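Local coordinates for flagellar basal body protein (Helicobacter pylori, PDB 5NPY) that probably builds part of the flagellar hook, the curved extracellular joint that passes motor torque on to the filament, at residues F87-I99 / I505-R517. Numbering follows the deposited sequence.
Sequences FHMAYQGKGWFVI and IGILAFTNDQGLR
The indole of W96 lies against the 510-516 turn, and its NE1 donates a nearly straight hydrogen bond to OD2 of D513 (2.8 Å, 167°). The acceptor oxygen lies in the indole plane, yet NE1 meets it from above the carboxylate plane, the two flat groups standing 89° apart. CD1 of L516 meets the indole obliquely, nearest CE2 at 3.8 Å; a water lies over a face of the indole and links OD1 of D513 to the backbone N of G95. At the pyrrole side, CD1 of W96 meets the edge of the F510 ring at CE1 (3.6 Å), an oblique aromatic pair. Beside the indole, the backbones of W96 and L508 form an antiparallel hydrogen-bonded pair: L508 N donates to W96 O (3.0 Å), while the return bond from W96 N to L508 O is bent and weak. This single bridge joins the turn after strand 87-93 to the end of strand 499-509, bringing together chain regions some 400 residues apart in what is probably the beta-rich D1 domain of the FlgE/F/G family. On the side of strand 87-93, CD1 of I507 sits over a face of the Y91 ring in a CH-pi contact, 3.9 Å from its centroid. Y91 holds CG anti to the backbone N (chi1 -178°), which carries the ring across to K94, whose O accepts a hydrogen bond from the Y91 OH from above the carbonyl plane. F97 runs side by side with I507, its CD1 also meeting CG2 of I505 at 3.6 Å. Farther along, M89 and I505 meet tip to tip, CE against CD1. V98 CG2 presses tightly on L508 CD1 (3.4 Å), and M107 touches both side chains.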
ATOM      1  N   PHE A  87     -10.889  27.408  22.797  1.00 55.27           N
ATOM      2  CA  PHE A  87     -10.178  28.303  21.891  1.00 52.58           C
ATOM      3  C   PHE A  87      -9.495  29.455  22.625  1.00 49.20           C
ATOM      4  O   PHE A  87      -9.114  30.455  22.003  1.00 49.91           O
ATOM      5  CB  PHE A  87     -11.128  28.818  20.810  1.00 44.12           C
ATOM      6  CG  PHE A  87     -11.527  27.766  19.826  1.00 51.40           C
ATOM      7  CD1 PHE A  87     -10.653  27.370  18.826  1.00 52.32           C
ATOM      8  CD2 PHE A  87     -12.765  27.151  19.911  1.00 58.46           C
ATOM      9  CE1 PHE A  87     -11.012  26.393  17.914  1.00 54.57           C
ATOM     10  CE2 PHE A  87     -13.131  26.171  19.007  1.00 61.89           C
ATOM     11  CZ  PHE A  87     -12.252  25.788  18.004  1.00 56.20           C
ATOM     12  N   HIS A  88      -9.318  29.339  23.935  1.00 40.82           N
ATOM     13  CA  HIS A  88      -8.519  30.334  24.635  1.00 42.45           C
ATOM     14  C   HIS A  88      -7.052  30.134  24.290  1.00 42.45           C
ATOM     15  O   HIS A  88      -6.553  29.006  24.293  1.00 46.27           O
ATOM     16  CB  HIS A  88      -8.758  30.245  26.142  1.00 42.41           C
ATOM     17  CG  HIS A  88     -10.122  30.710  26.544  1.00 49.92           C
ATOM     18  ND1 HIS A  88     -10.644  30.505  27.801  1.00 49.16           N
ATOM     19  CD2 HIS A  88     -11.077  31.368  25.842  1.00 47.59           C
ATOM     20  CE1 HIS A  88     -11.857  31.026  27.860  1.00 50.43           C
ATOM     21  NE2 HIS A  88     -12.145  31.553  26.683  1.00 46.97           N
ATOM     22  N   MET A  89      -6.365  31.226  23.961  1.00 39.68           N
ATOM     23  CA  MET A  89      -4.974  31.139  23.545  1.00 41.22           C
ATOM     24  C   MET A  89      -4.280  32.461  23.825  1.00 39.18           C
ATOM     25  O   MET A  89      -4.926  33.484  24.070  1.00 43.62           O
ATOM     26  CB  MET A  89      -4.849  30.774  22.056  1.00 39.31           C
ATOM     27  CG  MET A  89      -5.570  31.742  21.110  1.00 31.15           C
ATOM     28  SD  MET A  89      -5.516  31.188  19.390  1.00 46.53           S
ATOM     29  CE  MET A  89      -6.799  29.933  19.407  1.00 35.84           C
ATOM     30  N   ALA A  90      -2.949  32.424  23.790  1.00 40.48           N
ATOM     31  CA  ALA A  90      -2.126  33.595  24.055  1.00 50.03           C
ATOM     32  C   ALA A  90      -0.965  33.636  23.073  1.00 49.69           C
ATOM     33  O   ALA A  90      -0.367  32.602  22.760  1.00 47.25           O
ATOM     34  CB  ALA A  90      -1.595  33.603  25.496  1.00 46.42           C
ATOM     35  N   TYR A  91      -0.653  34.837  22.593  1.00 50.41           N
ATOM     36  CA  TYR A  91       0.415  35.063  21.630  1.00 46.97           C
ATOM     37  C   TYR A  91       1.606  35.691  22.342  1.00 53.15           C
ATOM     38  O   TYR A  91       1.459  36.716  23.017  1.00 56.52           O
ATOM     39  CB  TYR A  91      -0.067  35.967  20.490  1.00 36.09           C
ATOM     40  CG  TYR A  91       0.964  36.215  19.403  1.00 45.25           C
ATOM     41  CD1 TYR A  91       1.412  37.500  19.119  1.00 47.55           C
ATOM     42  CD2 TYR A  91       1.493  35.162  18.657  1.00 49.45           C
ATOM     43  CE1 TYR A  91       2.356  37.733  18.117  1.00 42.94           C
ATOM     44  CE2 TYR A  91       2.438  35.388  17.657  1.00 47.97           C
ATOM     45  CZ  TYR A  91       2.861  36.677  17.395  1.00 42.84           C
ATOM     46  OH  TYR A  91       3.789  36.906  16.409  1.00 44.76           O
ATOM     47  N   GLN A  92       2.774  35.071  22.205  1.00 56.27           N
ATOM     48  CA  GLN A  92       4.035  35.657  22.646  1.00 60.50           C
ATOM     49  C   GLN A  92       4.777  36.229  21.448  1.00 50.05           C
ATOM     50  O   GLN A  92       4.727  35.666  20.355  1.00 66.40           O
ATOM     51  CB  GLN A  92       4.925  34.625  23.330  1.00 73.99           C
ATOM     52  CG  GLN A  92       4.548  34.257  24.738  1.00 85.35           C
ATOM     53  CD  GLN A  92       5.626  33.410  25.385  1.00 96.31           C
ATOM     54  OE1 GLN A  92       5.417  32.813  26.439  1.00102.64           O
ATOM     55  NE2 GLN A  92       6.794  33.354  24.749  1.00 96.04           N
ATOM     56  N   GLY A  93       5.468  37.334  21.653  1.00 45.24           N
ATOM     57  CA  GLY A  93       6.191  37.980  20.571  1.00 48.78           C
ATOM     58  C   GLY A  93       5.460  39.191  20.027  1.00 46.79           C
ATOM     59  O   GLY A  93       4.479  39.678  20.598  1.00 49.91           O
ATOM     60  N   LYS A  94       5.965  39.684  18.892  1.00 39.28           N
ATOM     61  CA  LYS A  94       5.405  40.856  18.236  1.00 50.44           C
ATOM     62  C   LYS A  94       4.336  40.433  17.237  1.00 52.81           C
ATOM     63  O   LYS A  94       4.550  39.511  16.443  1.00 51.34           O
ATOM     64  CB  LYS A  94       6.498  41.658  17.528  1.00 63.18           C
ATOM     65  CG  LYS A  94       6.510  43.147  17.888  1.00 73.50           C
ATOM     66  CD  LYS A  94       6.770  43.346  19.384  1.00 78.57           C
ATOM     67  CE  LYS A  94       6.890  44.814  19.762  1.00 77.68           C
ATOM     68  NZ  LYS A  94       6.847  44.981  21.245  1.00 76.89           N
ATOM     69  N   GLY A  95       3.191  41.115  17.273  1.00 51.16           N
ATOM     70  CA  GLY A  95       2.093  40.772  16.387  1.00 51.00           C
ATOM     71  C   GLY A  95       0.721  40.768  17.035  1.00 41.88           C
ATOM     72  O   GLY A  95       0.583  40.987  18.245  1.00 36.40           O
ATOM     73  N   TRP A  96      -0.305  40.501  16.227  1.00 36.82           N
ATOM     74  CA  TRP A  96      -1.689  40.694  16.628  1.00 36.44           C
ATOM     75  C   TRP A  96      -2.557  39.574  16.095  1.00 39.35           C
ATOM     76  O   TRP A  96      -2.352  39.101  14.974  1.00 38.47           O
ATOM     77  CB  TRP A  96      -2.241  42.018  16.100  1.00 40.60           C
ATOM     78  CG  TRP A  96      -1.394  43.184  16.465  1.00 46.80           C
ATOM     79  CD1 TRP A  96      -0.302  43.660  15.795  1.00 49.03           C
ATOM     80  CD2 TRP A  96      -1.562  44.020  17.602  1.00 41.34           C
ATOM     81  NE1 TRP A  96       0.219  44.744  16.451  1.00 41.69           N
ATOM     82  CE2 TRP A  96      -0.539  44.986  17.564  1.00 40.03           C
ATOM     83  CE3 TRP A  96      -2.481  44.047  18.652  1.00 43.87           C
ATOM     84  CZ2 TRP A  96      -0.415  45.967  18.531  1.00 35.93           C
ATOM     85  CZ3 TRP A  96      -2.355  45.025  19.612  1.00 38.22           C
ATOM     86  CH2 TRP A  96      -1.329  45.970  19.545  1.00 37.68           C
ATOM     87  N   PHE A  97      -3.528  39.164  16.906  1.00 38.41           N
ATOM     88  CA  PHE A  97      -4.679  38.452  16.377  1.00 40.87           C
ATOM     89  C   PHE A  97      -5.442  39.380  15.443  1.00 41.58           C
ATOM     90  O   PHE A  97      -5.360  40.606  15.554  1.00 43.97           O
ATOM     91  CB  PHE A  97      -5.586  37.966  17.516  1.00 40.09           C
ATOM     92  CG  PHE A  97      -4.966  36.882  18.367  1.00 44.98           C
ATOM     93  CD1 PHE A  97      -4.409  35.756  17.784  1.00 40.36           C
ATOM     94  CD2 PHE A  97      -4.922  37.001  19.749  1.00 45.29           C
ATOM     95  CE1 PHE A  97      -3.834  34.764  18.555  1.00 45.92           C
ATOM     96  CE2 PHE A  97      -4.345  36.008  20.530  1.00 48.35           C
ATOM     97  CZ  PHE A  97      -3.798  34.891  19.934  1.00 50.95           C
ATOM     98  N   VAL A  98      -6.177  38.790  14.503  1.00 46.80           N
ATOM     99  CA  VAL A  98      -6.961  39.543  13.529  1.00 41.60           C
ATOM    100  C   VAL A  98      -8.417  39.163  13.677  1.00 37.17           C
ATOM    101  O   VAL A  98      -8.745  37.972  13.740  1.00 44.73           O
ATOM    102  CB  VAL A  98      -6.518  39.267  12.088  1.00 42.36           C
ATOM    103  CG1 VAL A  98      -6.984  40.405  11.220  1.00 40.36           C
ATOM    104  CG2 VAL A  98      -5.023  39.028  12.025  1.00 39.93           C
ATOM    105  N   ILE A  99      -9.287  40.170  13.718  1.00 35.40           N
ATOM    106  CA  ILE A  99     -10.724  39.972  13.870  1.00 36.11           C
ATOM    107  C   ILE A  99     -11.476  41.009  13.045  1.00 40.98           C
ATOM    108  O   ILE A  99     -10.916  42.005  12.588  1.00 39.02           O
ATOM    109  CB  ILE A  99     -11.181  40.059  15.335  1.00 36.97           C
ATOM    110  CG1 ILE A  99     -11.035  41.489  15.827  1.00 38.25           C
ATOM    111  CG2 ILE A  99     -10.397  39.088  16.217  1.00 38.18           C
ATOM    112  CD1 ILE A  99     -11.476  41.632  17.232  1.00 47.07           C
ATOM    113  N   ILE A 505      -4.732  30.191  13.028  1.00 44.84           N
ATOM    114  CA  ILE A 505      -5.090  31.505  13.551  1.00 38.73           C
ATOM    115  C   ILE A 505      -4.317  32.577  12.797  1.00 38.59           C
ATOM    116  O   ILE A 505      -3.088  32.506  12.665  1.00 37.10           O
ATOM    117  CB  ILE A 505      -4.803  31.583  15.059  1.00 38.17           C
ATOM    118  CG1 ILE A 505      -5.524  30.461  15.809  1.00 35.96           C
ATOM    119  CG2 ILE A 505      -5.223  32.947  15.615  1.00 37.10           C
ATOM    120  CD1 ILE A 505      -7.030  30.607  15.834  1.00 34.55           C
ATOM    121  N   GLY A 506      -5.040  33.579  12.300  1.00 35.81           N
ATOM    122  CA  GLY A 506      -4.382  34.728  11.707  1.00 26.28           C
ATOM    123  C   GLY A 506      -3.483  35.439  12.706  1.00 35.09           C
ATOM    124  O   GLY A 506      -3.815  35.582  13.889  1.00 30.57           O
ATOM    125  N   ILE A 507      -2.313  35.859  12.221  1.00 30.27           N
ATOM    126  CA  ILE A 507      -1.363  36.669  12.973  1.00 33.57           C
ATOM    127  C   ILE A 507      -0.792  37.697  12.007  1.00 38.09           C
ATOM    128  O   ILE A 507      -0.392  37.349  10.893  1.00 37.71           O
ATOM    129  CB  ILE A 507      -0.227  35.829  13.596  1.00 26.85           C
ATOM    130  CG1 ILE A 507      -0.752  34.919  14.702  1.00 33.98           C
ATOM    131  CG2 ILE A 507       0.857  36.730  14.175  1.00 31.32           C
ATOM    132  CD1 ILE A 507      -1.019  35.639  16.016  1.00 36.78           C
ATOM    133  N   LEU A 508      -0.772  38.958  12.416  1.00 46.41           N
ATOM    134  CA  LEU A 508      -0.216  40.028  11.599  1.00 43.24           C
ATOM    135  C   LEU A 508       0.668  40.909  12.469  1.00 48.40           C
ATOM    136  O   LEU A 508       0.352  41.160  13.637  1.00 45.98           O
ATOM    137  CB  LEU A 508      -1.310  40.878  10.935  1.00 38.11           C
ATOM    138  CG  LEU A 508      -2.224  40.144   9.948  1.00 43.14           C
ATOM    139  CD1 LEU A 508      -3.448  40.974   9.661  1.00 44.31           C
ATOM    140  CD2 LEU A 508      -1.485  39.823   8.653  1.00 52.54           C
ATOM    141  N   ALA A 509       1.777  41.365  11.896  1.00 50.62           N
ATOM    142  CA  ALA A 509       2.723  42.233  12.577  1.00 52.84           C
ATOM    143  C   ALA A 509       2.891  43.527  11.792  1.00 50.84           C
ATOM    144  O   ALA A 509       2.431  43.661  10.655  1.00 45.17           O
ATOM    145  CB  ALA A 509       4.080  41.543  12.767  1.00 48.71           C
ATOM    146  N   PHE A 510       3.563  44.484  12.424  1.00 48.76           N
ATOM    147  CA  PHE A 510       3.822  45.779  11.826  1.00 46.37           C
ATOM    148  C   PHE A 510       5.196  46.245  12.263  1.00 50.48           C
ATOM    149  O   PHE A 510       5.670  45.888  13.343  1.00 49.35           O
ATOM    150  CB  PHE A 510       2.785  46.822  12.239  1.00 48.82           C
ATOM    151  CG  PHE A 510       1.371  46.419  11.956  1.00 48.87           C
ATOM    152  CD1 PHE A 510       0.666  45.634  12.857  1.00 44.37           C
ATOM    153  CD2 PHE A 510       0.738  46.840  10.794  1.00 49.34           C
ATOM    154  CE1 PHE A 510      -0.643  45.269  12.595  1.00 48.01           C
ATOM    155  CE2 PHE A 510      -0.570  46.481  10.529  1.00 45.35           C
ATOM    156  CZ  PHE A 510      -1.260  45.691  11.427  1.00 45.32           C
ATOM    157  N   THR A 511       5.832  47.049  11.415  1.00 51.86           N
ATOM    158  CA  THR A 511       7.108  47.638  11.794  1.00 52.74           C
ATOM    159  C   THR A 511       6.947  48.809  12.756  1.00 54.33           C
ATOM    160  O   THR A 511       7.948  49.270  13.317  1.00 52.70           O
ATOM    161  CB  THR A 511       7.879  48.097  10.553  1.00 54.19           C
ATOM    162  OG1 THR A 511       7.104  49.071   9.834  1.00 50.88           O
ATOM    163  CG2 THR A 511       8.206  46.903   9.646  1.00 50.50           C
ATOM    164  N   ASN A 512       5.720  49.295  12.967  1.00 53.54           N
ATOM    165  CA  ASN A 512       5.490  50.364  13.941  1.00 55.22           C
ATOM    166  C   ASN A 512       4.091  50.193  14.549  1.00 59.44           C
ATOM    167  O   ASN A 512       3.116  50.764  14.057  1.00 61.49           O
ATOM    168  CB  ASN A 512       5.646  51.733  13.303  1.00 50.04           C
ATOM    169  CG  ASN A 512       5.505  52.840  14.314  1.00 47.36           C
ATOM    170  OD1 ASN A 512       5.948  52.688  15.450  1.00 47.80           O
ATOM    171  ND2 ASN A 512       4.860  53.943  13.930  1.00 41.45           N
ATOM    172  N   ASP A 513       4.017  49.437  15.651  1.00 54.26           N
ATOM    173  CA  ASP A 513       2.738  49.250  16.338  1.00 54.34           C
ATOM    174  C   ASP A 513       2.198  50.556  16.906  1.00 55.28           C
ATOM    175  O   ASP A 513       0.980  50.700  17.075  1.00 50.79           O
ATOM    176  CB  ASP A 513       2.874  48.221  17.464  1.00 53.59           C
ATOM    177  CG  ASP A 513       2.966  46.801  16.955  1.00 50.26           C
ATOM    178  OD1 ASP A 513       3.701  46.010  17.578  1.00 47.20           O
ATOM    179  OD2 ASP A 513       2.305  46.478  15.937  1.00 52.97           O
ATOM    180  N   GLN A 514       3.086  51.508  17.223  1.00 55.01           N
ATOM    181  CA  GLN A 514       2.649  52.822  17.689  1.00 50.74           C
ATOM    182  C   GLN A 514       1.780  53.537  16.653  1.00 50.35           C
ATOM    183  O   GLN A 514       0.962  54.392  17.016  1.00 53.55           O
ATOM    184  CB  GLN A 514       3.861  53.694  18.042  1.00 42.19           C
ATOM    185  CG  GLN A 514       4.944  53.007  18.862  1.00 52.59           C
ATOM    186  CD  GLN A 514       6.181  53.892  19.077  1.00 56.09           C
ATOM    187  OE1 GLN A 514       6.067  55.100  19.325  1.00 52.87           O
ATOM    188  NE2 GLN A 514       7.368  53.287  18.974  1.00 44.47           N
ATOM    189  N   GLY A 515       1.941  53.206  15.367  1.00 47.96           N
ATOM    190  CA  GLY A 515       1.155  53.815  14.305  1.00 42.92           C
ATOM    191  C   GLY A 515      -0.285  53.340  14.223  1.00 41.10           C
ATOM    192  O   GLY A 515      -1.056  53.891  13.429  1.00 46.69           O
ATOM    193  N   LEU A 516      -0.663  52.342  15.013  1.00 39.82           N
ATOM    194  CA  LEU A 516      -2.055  51.910  15.064  1.00 49.50           C
ATOM    195  C   LEU A 516      -2.889  52.804  15.989  1.00 56.69           C
ATOM    196  O   LEU A 516      -2.377  53.403  16.944  1.00 54.88           O
ATOM    197  CB  LEU A 516      -2.151  50.459  15.539  1.00 43.66           C
ATOM    198  CG  LEU A 516      -1.505  49.338  14.724  1.00 40.24           C
ATOM    199  CD1 LEU A 516      -1.650  48.036  15.505  1.00 36.21           C
ATOM    200  CD2 LEU A 516      -2.114  49.211  13.319  1.00 28.38           C
ATOM    201  N   ARG A 517      -4.192  52.871  15.700  1.00 57.28           N
ATOM    202  CA  ARG A 517      -5.161  53.622  16.495  1.00 50.99           C
ATOM    203  C   ARG A 517      -5.840  52.702  17.501  1.00 54.86           C
ATOM    204  O   ARG A 517      -6.306  51.617  17.145  1.00 63.91           O
ATOM    205  CB  ARG A 517      -6.222  54.278  15.606  1.00 51.88           C
ATOM    206  CG  ARG A 517      -7.405  54.904  16.368  1.00 53.73           C
ATOM    207  CD  ARG A 517      -8.545  55.312  15.428  1.00 54.97           C
ATOM    208  NE  ARG A 517      -8.107  56.256  14.399  1.00 67.82           N
ATOM    209  CZ  ARG A 517      -8.788  56.531  13.285  1.00 70.49           C
ATOM    210  NH1 ARG A 517      -9.945  55.929  13.051  1.00 71.76           N
ATOM    211  NH2 ARG A 517      -8.312  57.401  12.404  1.00 65.82           N
TER
HETATM  212  O   HOH W   1       2.655  43.844  18.946  1.00 47.80           O
HETATM  213  O   HOH W   2      -6.498  36.079  14.536  1.00 26.93           O